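PDB 2OOD: Blr3880 protein from Bradyrhizobium japonicum, which probably catalyses the zinc-dependent hydrolytic deamination of guanine to xanthine and ammonia, a step of purine degradation. Local coordinates for residues Ala29-Thr41 with Ala47-Pro59. Residues are numbered along the deposited sequence; the frame is centred on the assembly and turned at random.
Sequences AARFHQDGLMVVT and AFGPYEKIAAAHP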
loop_
_atom_site.group_PDB
_atom_site.type_symbol
_atom_site.label_atom_id
_atom_site.label_comp_id
_atom_site.label_asym_id
_atom_site.label_seq_id
_atom_site.Cartn_x
_atom_site.Cartn_y
_atom_site.Cartn_z
ATOM N N ALA A 29 -5.832 -22.283 15.493
ATOM C CA ALA A 29 -6.575 -21.123 15.971
ATOM C C ALA A 29 -7.738 -20.826 15.036
ATOM O O ALA A 29 -8.682 -20.128 15.407
ATOM C CB ALA A 29 -5.649 -19.907 16.078
ATOM N N ALA A 30 -7.668 -21.377 13.826
ATOM C CA ALA A 30 -8.699 -21.177 12.815
ATOM C C ALA A 30 -9.758 -22.282 12.808
ATOM O O ALA A 30 -9.567 -23.359 13.378
ATOM C CB ALA A 30 -8.053 -21.073 11.437
ATOM N N ARG A 31 -10.877 -21.990 12.155
ATOM C CA ARG A 31 -11.996 -22.919 12.033
ATOM C C ARG A 31 -12.455 -22.835 10.584
ATOM O O ARG A 31 -12.876 -21.782 10.114
ATOM C CB ARG A 31 -13.135 -22.506 12.966
ATOM C CG ARG A 31 -14.346 -23.399 12.902
ATOM C CD ARG A 31 -15.570 -22.656 13.406
ATOM N NE ARG A 31 -15.727 -22.669 14.858
ATOM C CZ ARG A 31 -16.363 -21.723 15.543
ATOM N NH1 ARG A 31 -16.890 -20.685 14.912
ATOM N NH2 ARG A 31 -16.496 -21.819 16.855
ATOM N N PHE A 32 -12.369 -23.945 9.872
ATOM C CA PHE A 32 -12.747 -23.955 8.472
ATOM C C PHE A 32 -13.863 -24.938 8.131
ATOM O O PHE A 32 -13.862 -26.079 8.590
ATOM C CB PHE A 32 -11.518 -24.282 7.633
ATOM C CG PHE A 32 -11.805 -24.456 6.181
ATOM C CD1 PHE A 32 -12.110 -23.361 5.385
ATOM C CD2 PHE A 32 -11.731 -25.713 5.597
ATOM C CE1 PHE A 32 -12.336 -23.513 4.013
ATOM C CE2 PHE A 32 -11.953 -25.884 4.229
ATOM C CZ PHE A 32 -12.255 -24.780 3.434
ATOM N N HIS A 33 -14.814 -24.477 7.324
ATOM C CA HIS A 33 -15.932 -25.296 6.864
ATOM C C HIS A 33 -16.016 -25.099 5.363
ATOM O O HIS A 33 -16.423 -24.034 4.913
ATOM C CB HIS A 33 -17.247 -24.836 7.496
ATOM C CG HIS A 33 -17.424 -25.277 8.914
ATOM N ND1 HIS A 33 -17.434 -26.605 9.281
ATOM C CD2 HIS A 33 -17.589 -24.569 10.057
ATOM C CE1 HIS A 33 -17.598 -26.696 10.589
ATOM N NE2 HIS A 33 -17.693 -25.476 11.083
ATOM N N GLN A 34 -15.617 -26.102 4.585
ATOM C CA GLN A 34 -15.683 -25.973 3.133
ATOM C C GLN A 34 -17.128 -25.767 2.694
ATOM O O GLN A 34 -17.396 -25.022 1.748
ATOM C CB GLN A 34 -15.130 -27.209 2.437
ATOM C CG GLN A 34 -15.171 -27.070 0.929
ATOM C CD GLN A 34 -14.633 -28.291 0.203
ATOM O OE1 GLN A 34 -13.529 -28.777 0.490
ATOM N NE2 GLN A 34 -15.409 -28.791 -0.755
ATOM N N ASP A 35 -18.051 -26.436 3.386
ATOM C CA ASP A 35 -19.481 -26.330 3.096
ATOM C C ASP A 35 -20.256 -26.301 4.413
ATOM O O ASP A 35 -20.692 -27.341 4.911
ATOM C CB ASP A 35 -19.938 -27.516 2.239
ATOM C CG ASP A 35 -21.438 -27.501 1.973
ATOM O OD1 ASP A 35 -21.987 -26.415 1.680
ATOM O OD2 ASP A 35 -22.076 -28.575 2.045
ATOM N N GLY A 36 -20.426 -25.111 4.977
ATOM C CA GLY A 36 -21.124 -25.008 6.242
ATOM C C GLY A 36 -22.411 -24.223 6.166
ATOM O O GLY A 36 -22.727 -23.610 5.143
ATOM N N LEU A 37 -23.156 -24.235 7.265
ATOM C CA LEU A 37 -24.423 -23.532 7.334
ATOM C C LEU A 37 -24.541 -22.763 8.639
ATOM O O LEU A 37 -24.283 -23.287 9.721
ATOM C CB LEU A 37 -25.581 -24.526 7.214
ATOM C CG LEU A 37 -27.005 -23.984 7.381
ATOM C CD1 LEU A 37 -27.317 -22.995 6.272
ATOM C CD2 LEU A 37 -27.995 -25.138 7.356
HETATM N N MSE A 38 -24.929 -21.502 8.526
HETATM C CA MSE A 38 -25.095 -20.653 9.689
HETATM C C MSE A 38 -26.569 -20.268 9.755
HETATM O O MSE A 38 -27.123 -19.726 8.799
HETATM C CB MSE A 38 -24.215 -19.408 9.546
HETATM C CG MSE A 38 -24.263 -18.452 10.723
HETATM SE SE MSE A 38 -22.980 -16.959 10.466
HETATM C CE MSE A 38 -24.174 -15.608 9.661
ATOM N N VAL A 39 -27.201 -20.570 10.884
ATOM C CA VAL A 39 -28.611 -20.277 11.086
ATOM C C VAL A 39 -28.751 -19.032 11.951
ATOM O O VAL A 39 -28.461 -19.062 13.150
ATOM C CB VAL A 39 -29.321 -21.469 11.773
ATOM C CG1 VAL A 39 -30.753 -21.118 12.083
ATOM C CG2 VAL A 39 -29.258 -22.695 10.876
ATOM N N VAL A 40 -29.196 -17.938 11.341
ATOM C CA VAL A 40 -29.356 -16.673 12.056
ATOM C C VAL A 40 -30.833 -16.334 12.250
ATOM O O VAL A 40 -31.602 -16.333 11.290
ATOM C CB VAL A 40 -28.700 -15.515 11.271
ATOM C CG1 VAL A 40 -28.519 -14.314 12.170
ATOM C CG2 VAL A 40 -27.390 -15.963 10.693
ATOM N N THR A 41 -31.226 -16.043 13.486
ATOM C CA THR A 41 -32.612 -15.686 13.782
ATOM C C THR A 41 -32.672 -14.262 14.316
ATOM O O THR A 41 -32.179 -13.979 15.414
ATOM C CB THR A 41 -33.236 -16.630 14.837
ATOM O OG1 THR A 41 -33.401 -17.938 14.271
ATOM C CG2 THR A 41 -34.592 -16.102 15.286
ATOM N N ALA A 47 -26.973 -21.308 15.208
ATOM C CA ALA A 47 -26.303 -22.571 14.990
ATOM C C ALA A 47 -25.301 -22.433 13.855
ATOM O O ALA A 47 -25.600 -21.860 12.805
ATOM C CB ALA A 47 -27.323 -23.651 14.664
ATOM N N PHE A 48 -24.105 -22.959 14.073
ATOM C CA PHE A 48 -23.056 -22.903 13.065
ATOM C C PHE A 48 -22.367 -24.262 13.035
ATOM O O PHE A 48 -22.196 -24.901 14.075
ATOM C CB PHE A 48 -22.057 -21.790 13.416
ATOM C CG PHE A 48 -20.987 -21.583 12.380
ATOM C CD1 PHE A 48 -21.319 -21.268 11.063
ATOM C CD2 PHE A 48 -19.644 -21.715 12.715
ATOM C CE1 PHE A 48 -20.316 -21.091 10.089
ATOM C CE2 PHE A 48 -18.640 -21.541 11.749
ATOM C CZ PHE A 48 -18.980 -21.231 10.438
ATOM N N GLY A 49 -21.975 -24.706 11.846
ATOM C CA GLY A 49 -21.318 -25.993 11.726
ATOM C C GLY A 49 -21.415 -26.491 10.299
ATOM O O GLY A 49 -21.932 -25.778 9.435
ATOM N N PRO A 50 -20.930 -27.707 10.010
ATOM C CA PRO A 50 -20.994 -28.246 8.647
ATOM C C PRO A 50 -22.430 -28.292 8.129
ATOM O O PRO A 50 -23.377 -28.425 8.912
ATOM C CB PRO A 50 -20.357 -29.632 8.791
ATOM C CG PRO A 50 -20.696 -30.006 10.208
ATOM C CD PRO A 50 -20.428 -28.716 10.954
ATOM N N TYR A 51 -22.582 -28.181 6.810
ATOM C CA TYR A 51 -23.898 -28.166 6.175
ATOM C C TYR A 51 -24.899 -29.261 6.587
ATOM O O TYR A 51 -25.916 -28.972 7.231
ATOM C CB TYR A 51 -23.739 -28.171 4.653
ATOM C CG TYR A 51 -25.068 -28.200 3.947
ATOM C CD1 TYR A 51 -26.000 -27.188 4.138
ATOM C CD2 TYR A 51 -25.416 -29.264 3.132
ATOM C CE1 TYR A 51 -27.254 -27.239 3.539
ATOM C CE2 TYR A 51 -26.670 -29.328 2.524
ATOM C CZ TYR A 51 -27.589 -28.314 2.734
ATOM O OH TYR A 51 -28.846 -28.389 2.146
ATOM N N GLU A 52 -24.632 -30.505 6.201
ATOM C CA GLU A 52 -25.523 -31.610 6.545
ATOM C C GLU A 52 -26.022 -31.554 7.989
ATOM O O GLU A 52 -27.213 -31.371 8.235
ATOM C CB GLU A 52 -24.824 -32.950 6.314
ATOM C CG GLU A 52 -24.614 -33.306 4.853
ATOM C CD GLU A 52 -25.881 -33.116 4.024
ATOM O OE1 GLU A 52 -27.002 -33.165 4.612
ATOM O OE2 GLU A 52 -25.757 -32.928 2.779
ATOM N N LYS A 53 -25.113 -31.702 8.944
ATOM C CA LYS A 53 -25.496 -31.692 10.353
ATOM C C LYS A 53 -26.402 -30.527 10.754
ATOM O O LYS A 53 -27.340 -30.696 11.546
ATOM C CB LYS A 53 -24.249 -31.693 11.246
ATOM C CG LYS A 53 -24.549 -31.587 12.736
ATOM C CD LYS A 53 -23.250 -31.582 13.549
ATOM C CE LYS A 53 -23.516 -31.548 15.066
ATOM N NZ LYS A 53 -24.338 -30.361 15.512
ATOM N N ILE A 54 -26.133 -29.348 10.208
ATOM C CA ILE A 54 -26.938 -28.187 10.552
ATOM C C ILE A 54 -28.253 -28.154 9.779
ATOM O O ILE A 54 -29.311 -27.868 10.353
ATOM C CB ILE A 54 -26.157 -26.884 10.303
ATOM C CG1 ILE A 54 -24.843 -26.940 11.076
ATOM C CG2 ILE A 54 -26.967 -25.681 10.774
ATOM C CD1 ILE A 54 -25.050 -27.073 12.566
ATOM N N ALA A 55 -28.185 -28.453 8.483
ATOM C CA ALA A 55 -29.382 -28.457 7.645
ATOM C C ALA A 55 -30.407 -29.418 8.239
ATOM O O ALA A 55 -31.605 -29.121 8.280
ATOM C CB ALA A 55 -29.027 -28.873 6.214
ATOM N N ALA A 56 -29.914 -30.565 8.708
ATOM C CA ALA A 56 -30.740 -31.607 9.316
ATOM C C ALA A 56 -31.383 -31.162 10.630
ATOM O O ALA A 56 -32.553 -31.443 10.879
ATOM C CB ALA A 56 -29.903 -32.855 9.557
ATOM N N ALA A 57 -30.629 -30.475 11.479
ATOM C CA ALA A 57 -31.185 -30.028 12.749
ATOM C C ALA A 57 -32.158 -28.866 12.562
ATOM O O ALA A 57 -32.865 -28.482 13.499
ATOM C CB ALA A 57 -30.068 -29.617 13.686
ATOM N N HIS A 58 -32.192 -28.310 11.352
ATOM C CA HIS A 58 -33.065 -27.175 11.048
ATOM C C HIS A 58 -33.842 -27.419 9.765
ATOM O O HIS A 58 -33.660 -26.712 8.764
ATOM C CB HIS A 58 -32.222 -25.910 10.923
ATOM C CG HIS A 58 -31.496 -25.565 12.182
ATOM N ND1 HIS A 58 -32.069 -24.810 13.186
ATOM C CD2 HIS A 58 -30.278 -25.941 12.640
ATOM C CE1 HIS A 58 -31.235 -24.737 14.206
ATOM N NE2 HIS A 58 -30.140 -25.414 13.902
ATOM N N PRO A 59 -34.750 -28.410 9.797
ATOM C CA PRO A 59 -35.619 -28.853 8.703
ATOM C C PRO A 59 -36.059 -27.827 7.647
ATOM O O PRO A 59 -35.689 -27.952 6.469
ATOM C CB PRO A 59 -36.810 -29.500 9.434
ATOM C CG PRO A 59 -36.732 -28.937 10.840
ATOM C CD PRO A 59 -35.249 -28.936 11.079
#
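Leu37 and Val39 project from strand 36-41 onto helix 51-57, which follows the hairpin partner strand 45-48 and packs on one face of the small N-terminal sheet, its axis inclined 35° to strand 36-41 and 6.7 Å from it. This face is tightly packed. Leu37 CD2 reaches Ile54 CG2 at 3.6 Å and also rests on Ala55, while Leu37 CB meets the edge of the Tyr51 ring. Val39 CG2, set beside its own backbone N because CG1 takes the anti position (chi1 175°), touches Ile54 CG2 and sits over the face of His58, a CH-pi contact 3.9 Å from the ring centroid. Two short, nearly straight backbone bonds tie strand 36-41 to Ala47 and to the Gly49 corner: Val39 N to Ala47 O, 2.8 Å, and Leu37 N to Gly49 O, 2.9 Å; the return bonds are weak. Tyr51 N, in the first turn of the helix, donates to Asp35 O (2.8 Å), and the Asp35 carboxylate, alongside Tyr51, pairs with Arg9, which also makes a cation-pi contact with Tyr51. On the Phe48 side, a second packed and mainly aromatic one, His33 from strand 30-33 brings its edge to the Phe48 face in an offset edge-to-face stack, planes at 84°; Met38 CB and Arg31 CD lie at the rim, and Phe12 and Phe398 add ring contacts. The solvent side is at the corner, where exposed Pro50 lies on the His33 ring. Cohesion thus comes from apolar burial and a few straight backbone bonds, with charges paired at the margin: Asp35 with Arg9, Arg31 with Asp14 and Glu399.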